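PDB 1UJN: dehydroquinate synthase from Thermus thermophilus, which probably catalyses the conversion of 3-deoxy-D-arabino-heptulosonate 7-phosphate to 3-dehydroquinate, with release of phosphate, in the pathway to chorismate. Local coordinates for residues L67-Y70 / G71-S75; A105-L108 / R109-Y113. All blocks are in the same frame, centred on the assembly; numbering follows the deposited sequence.

Interaction 1 (L67-Y70 / G71-S75)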
loop_
_atom_site.group_PDB
_atom_site.type_symbol
_atom_site.label_atom_id
_atom_site.label_comp_id
_atom_site.label_asym_id
_atom_site.label_seq_id
_atom_site.Cartn_x
_atom_site.Cartn_y
_atom_site.Cartn_z
ATOM N N LEU A 67 -1.725 -9.603 11.161
ATOM C CA LEU A 67 -1.913 -10.148 9.821
ATOM C C LEU A 67 -3.188 -10.975 9.756
ATOM O O LEU A 67 -3.876 -10.997 8.737
ATOM C CB LEU A 67 -0.715 -11.019 9.427
ATOM C CG LEU A 67 0.581 -10.295 9.051
ATOM C CD1 LEU A 67 1.753 -11.271 9.066
ATOM C CD2 LEU A 67 0.419 -9.660 7.678
ATOM N N GLU A 68 -3.508 -11.655 10.850
ATOM C CA GLU A 68 -4.702 -12.483 10.883
ATOM C C GLU A 68 -5.982 -11.661 10.758
ATOM O O GLU A 68 -6.869 -12.001 9.974
ATOM C CB GLU A 68 -4.750 -13.305 12.173
ATOM C CG GLU A 68 -5.925 -14.265 12.216
ATOM C CD GLU A 68 -5.974 -15.172 10.996
ATOM O OE1 GLU A 68 -5.092 -16.052 10.872
ATOM O OE2 GLU A 68 -6.887 -14.997 10.156
ATOM N N VAL A 69 -6.081 -10.582 11.522
ATOM C CA VAL A 69 -7.280 -9.749 11.471
ATOM C C VAL A 69 -7.355 -9.022 10.128
ATOM O O VAL A 69 -8.437 -8.831 9.569
ATOM C CB VAL A 69 -7.291 -8.733 12.628
ATOM C CG1 VAL A 69 -8.529 -7.857 12.553
ATOM C CG2 VAL A 69 -7.262 -9.474 13.954
ATOM N N TYR A 70 -6.191 -8.634 9.617
ATOM C CA TYR A 70 -6.080 -7.947 8.334
ATOM C C TYR A 70 -6.662 -8.846 7.238
ATOM O O TYR A 70 -7.496 -8.419 6.432
ATOM C CB TYR A 70 -4.598 -7.643 8.071
ATOM C CG TYR A 70 -4.244 -7.134 6.683
ATOM C CD1 TYR A 70 -4.687 -5.890 6.229
ATOM C CD2 TYR A 70 -3.428 -7.885 5.842
ATOM C CE1 TYR A 70 -4.320 -5.411 4.963
ATOM C CE2 TYR A 70 -3.049 -7.413 4.570
ATOM C CZ TYR A 70 -3.499 -6.180 4.142
ATOM O OH TYR A 70 -3.125 -5.720 2.896
ATOM N N GLY A 71 -6.225 -10.101 7.224
ATOM C CA GLY A 71 -6.715 -11.039 6.237
ATOM C C GLY A 71 -8.201 -11.288 6.384
ATOM O O GLY A 71 -8.914 -11.414 5.393
ATOM N N LYS A 72 -8.668 -11.355 7.628
ATOM C CA LYS A 72 -10.083 -11.593 7.903
ATOM C C LYS A 72 -10.949 -10.464 7.357
ATOM O O LYS A 72 -11.964 -10.712 6.710
ATOM C CB LYS A 72 -10.323 -11.729 9.410
ATOM C CG LYS A 72 -11.716 -12.242 9.758
ATOM C CD LYS A 72 -11.846 -12.534 11.250
ATOM C CE LYS A 72 -12.064 -11.263 12.048
ATOM N NZ LYS A 72 -13.501 -10.866 12.037
ATOM N N VAL A 73 -10.545 -9.224 7.614
ATOM C CA VAL A 73 -11.312 -8.080 7.135
ATOM C C VAL A 73 -11.325 -8.038 5.610
ATOM O O VAL A 73 -12.365 -7.801 5.000
ATOM C CB VAL A 73 -10.748 -6.749 7.693
ATOM C CG1 VAL A 73 -11.593 -5.575 7.192
ATOM C CG2 VAL A 73 -10.753 -6.786 9.222
ATOM N N LEU A 74 -10.176 -8.272 4.985
ATOM C CA LEU A 74 -10.115 -8.264 3.526
ATOM C C LEU A 74 -11.048 -9.316 2.909
ATOM O O LEU A 74 -11.771 -9.034 1.955
ATOM C CB LEU A 74 -8.672 -8.490 3.061
ATOM C CG LEU A 74 -7.709 -7.327 3.335
ATOM C CD1 LEU A 74 -6.274 -7.814 3.190
ATOM C CD2 LEU A 74 -7.986 -6.172 2.368
ATOM N N SER A 75 -11.034 -10.528 3.450
ATOM C CA SER A 75 -11.898 -11.580 2.923
ATOM C C SER A 75 -13.365 -11.247 3.159
ATOM O O SER A 75 -14.233 -11.613 2.364
ATOM C CB SER A 75 -11.549 -12.923 3.563
ATOM O OG SER A 75 -10.338 -13.425 3.022
#

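Interaction 2 (A105-L108 / R109-Y113)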
loop_
_atom_site.group_PDB
_atom_site.type_symbol
_atom_site.label_atom_id
_atom_site.label_comp_id
_atom_site.label_asym_id
_atom_site.label_seq_id
_atom_site.Cartn_x
_atom_site.Cartn_y
_atom_site.Cartn_z
ATOM N N ALA A 105 -6.349 0.957 2.231
ATOM C CA ALA A 105 -5.223 1.264 1.362
ATOM C C ALA A 105 -4.857 0.135 0.416
ATOM O O ALA A 105 -4.298 0.386 -0.651
ATOM C CB ALA A 105 -3.997 1.635 2.199
ATOM N N THR A 106 -5.194 -1.097 0.782
ATOM C CA THR A 106 -4.802 -2.237 -0.028
ATOM C C THR A 106 -5.890 -3.080 -0.669
ATOM O O THR A 106 -5.603 -3.838 -1.594
ATOM C CB THR A 106 -3.876 -3.152 0.789
ATOM O OG1 THR A 106 -4.559 -3.588 1.972
ATOM C CG2 THR A 106 -2.602 -2.385 1.193
ATOM N N TYR A 107 -7.124 -2.968 -0.187
ATOM C CA TYR A 107 -8.223 -3.733 -0.774
ATOM C C TYR A 107 -8.386 -3.217 -2.205
ATOM O O TYR A 107 -8.593 -2.020 -2.411
ATOM C CB TYR A 107 -9.520 -3.515 0.017
ATOM C CG TYR A 107 -10.709 -4.274 -0.551
ATOM C CD1 TYR A 107 -10.714 -5.667 -0.588
ATOM C CD2 TYR A 107 -11.806 -3.597 -1.087
ATOM C CE1 TYR A 107 -11.782 -6.372 -1.147
ATOM C CE2 TYR A 107 -12.883 -4.294 -1.651
ATOM C CZ TYR A 107 -12.857 -5.682 -1.677
ATOM O OH TYR A 107 -13.906 -6.386 -2.234
ATOM N N LEU A 108 -8.281 -4.119 -3.183
ATOM C CA LEU A 108 -8.382 -3.765 -4.603
ATOM C C LEU A 108 -7.390 -2.654 -4.958
ATOM O O LEU A 108 -7.608 -1.867 -5.873
ATOM C CB LEU A 108 -9.812 -3.333 -4.948
ATOM C CG LEU A 108 -10.892 -4.389 -4.678
ATOM C CD1 LEU A 108 -12.264 -3.833 -5.025
ATOM C CD2 LEU A 108 -10.594 -5.644 -5.487
ATOM N N ARG A 109 -6.287 -2.624 -4.218
ATOM C CA ARG A 109 -5.213 -1.654 -4.375
ATOM C C ARG A 109 -5.599 -0.253 -3.910
ATOM O O ARG A 109 -4.954 0.730 -4.275
ATOM C CB ARG A 109 -4.687 -1.615 -5.824
ATOM C CG ARG A 109 -4.226 -2.976 -6.348
ATOM C CD ARG A 109 -3.285 -2.839 -7.542
ATOM N NE ARG A 109 -2.910 -4.138 -8.092
ATOM C CZ ARG A 109 -3.587 -4.777 -9.041
ATOM N NH1 ARG A 109 -4.688 -4.237 -9.559
ATOM N NH2 ARG A 109 -3.159 -5.958 -9.478
ATOM N N GLY A 110 -6.653 -0.167 -3.105
ATOM C CA GLY A 110 -7.036 1.122 -2.566
ATOM C C GLY A 110 -8.443 1.628 -2.781
ATOM O O GLY A 110 -8.876 1.821 -3.912
ATOM N N VAL A 111 -9.150 1.846 -1.674
ATOM C CA VAL A 111 -10.500 2.391 -1.703
ATOM C C VAL A 111 -10.564 3.509 -0.667
ATOM O O VAL A 111 -9.730 3.592 0.239
ATOM C CB VAL A 111 -11.575 1.333 -1.364
ATOM C CG1 VAL A 111 -11.554 0.214 -2.414
ATOM C CG2 VAL A 111 -11.341 0.768 0.044
ATOM N N ALA A 112 -11.554 4.376 -0.805
ATOM C CA ALA A 112 -11.708 5.488 0.126
ATOM C C ALA A 112 -12.160 5.012 1.500
ATOM O O ALA A 112 -12.797 3.965 1.631
ATOM C CB ALA A 112 -12.728 6.478 -0.430
ATOM N N TYR A 113 -11.794 5.759 2.534
ATOM C CA TYR A 113 -12.267 5.419 3.867
ATOM C C TYR A 113 -12.561 6.685 4.651
ATOM O O TYR A 113 -11.974 7.742 4.396
ATOM C CB TYR A 113 -11.290 4.509 4.626
ATOM C CG TYR A 113 -10.045 5.151 5.189
ATOM C CD1 TYR A 113 -8.949 5.420 4.382
ATOM C CD2 TYR A 113 -9.944 5.419 6.550
ATOM C CE1 TYR A 113 -7.769 5.933 4.922
ATOM C CE2 TYR A 113 -8.772 5.936 7.100
ATOM C CZ TYR A 113 -7.692 6.182 6.284
ATOM O OH TYR A 113 -6.515 6.644 6.835
HETATM O O HOH W 1 -6.849 -2.275 -8.632
#

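Interaction 1 (L67-Y70 / G71-S75)
L74 lays its CD1 methyl over one face of the Y70 ring, a CH-pi contact between residues four apart on the alpha-helix 67-80. The methyl stands 3.5 Å from the ring centroid, 16° off the normal, and is shifted toward the hydroxyl end, since its closest ring atom is Y70 CZ at 3.4 Å. Y70 brings its ring here with CG anti to the backbone N (chi1 170°), while L74 reaches back toward the preceding turn. One step earlier, V69 and V73 touch more lightly, CG1 of V69 lying 4.1 Å from CG2 of V73.

Beneath these side chains run the i to i+4 backbone bonds of the helix, from the amide N of G71, K72, V73 and L74 to the carbonyl O of L67, E68, V69 and Y70; the V73 N to V69 O bond measures 2.9 Å.

Further out, V69 and V73 pack on L58 of strand 55-58, and V73 and L74 on V103 of helix 94-106. The Y70 ring also stacks with F102, and its hydroxyl is directed to T106, probably as a hydrogen bond. Cutting Y70 back to an alanine would remove the ring, and is likely to open a gap beside L74 CD1 and F102 and to leave T106 OG1 without its tyrosine partner. The second subunit closes in as well: its V143 packs against both Y70 and L74, and its E138 accepts a hydrogen bond from S75. Within the helix, L74 CG also lies 3.3 Å from Y70 O, the oxygen that accepts the L74 amide.

Interaction 2 (A105-L108 / R109-Y113)
T106 O and Y107 O accept the amides of R109 (R109 N to T106 O, 3.0 Å) and G110 (G110 N to Y107 O, 2.8 Å) in two overlapping beta turns, type II from T106 to R109 and type I' from Y107 to G110, which swing the chain from the end of helix 94-106 toward strand 112-117 in a beta-alpha-beta unit; at the backbone angles of G110 (125°/119°) a side chain would collide with the preceding carbonyl oxygen. V111 holds CG1 anti to its carbonyl carbon (chi1 -62°), which puts that methyl at the edge of the Y107 ring, 4.0 Å from CD2 of Y107, and against Y107 O. On one face of that ring rests L108 CG, off toward the rim. R109, its chain extended from CG to NE, reaches the second subunit, where R109 NE is hydrogen-bonded to T132 O; L142 of that subunit packs on Y107 and L108. A water accepts from R109 NH1 at 3.1 Å and donates to L108 O at 2.9 Å. The NE bond ties the turn to the partner chain, and with NH1 held through the water the guanidinium is probably restrained in its rotation.

Overall arrangement
Interactions 1 and 2 lie in series in the N-terminal half of the chain, their centres 14 Å apart, yet they meet directly. The Y70 hydroxyl is 2.7 Å from T106 OG1, a probable hydrogen bond that joins helix 67-80 to the end of helix 94-106, and L74 CD2 packs on Y107 CB at 3.9 Å. Both contacts also touch the second subunit, so this shared patch belongs to the dimer interface. Interaction 1 lies away from the predicted NAD and zinc sites. Interaction 2 comes closer to one of them: the side chain of A105 is about 10 Å from that of K131, a predicted NAD-binding residue.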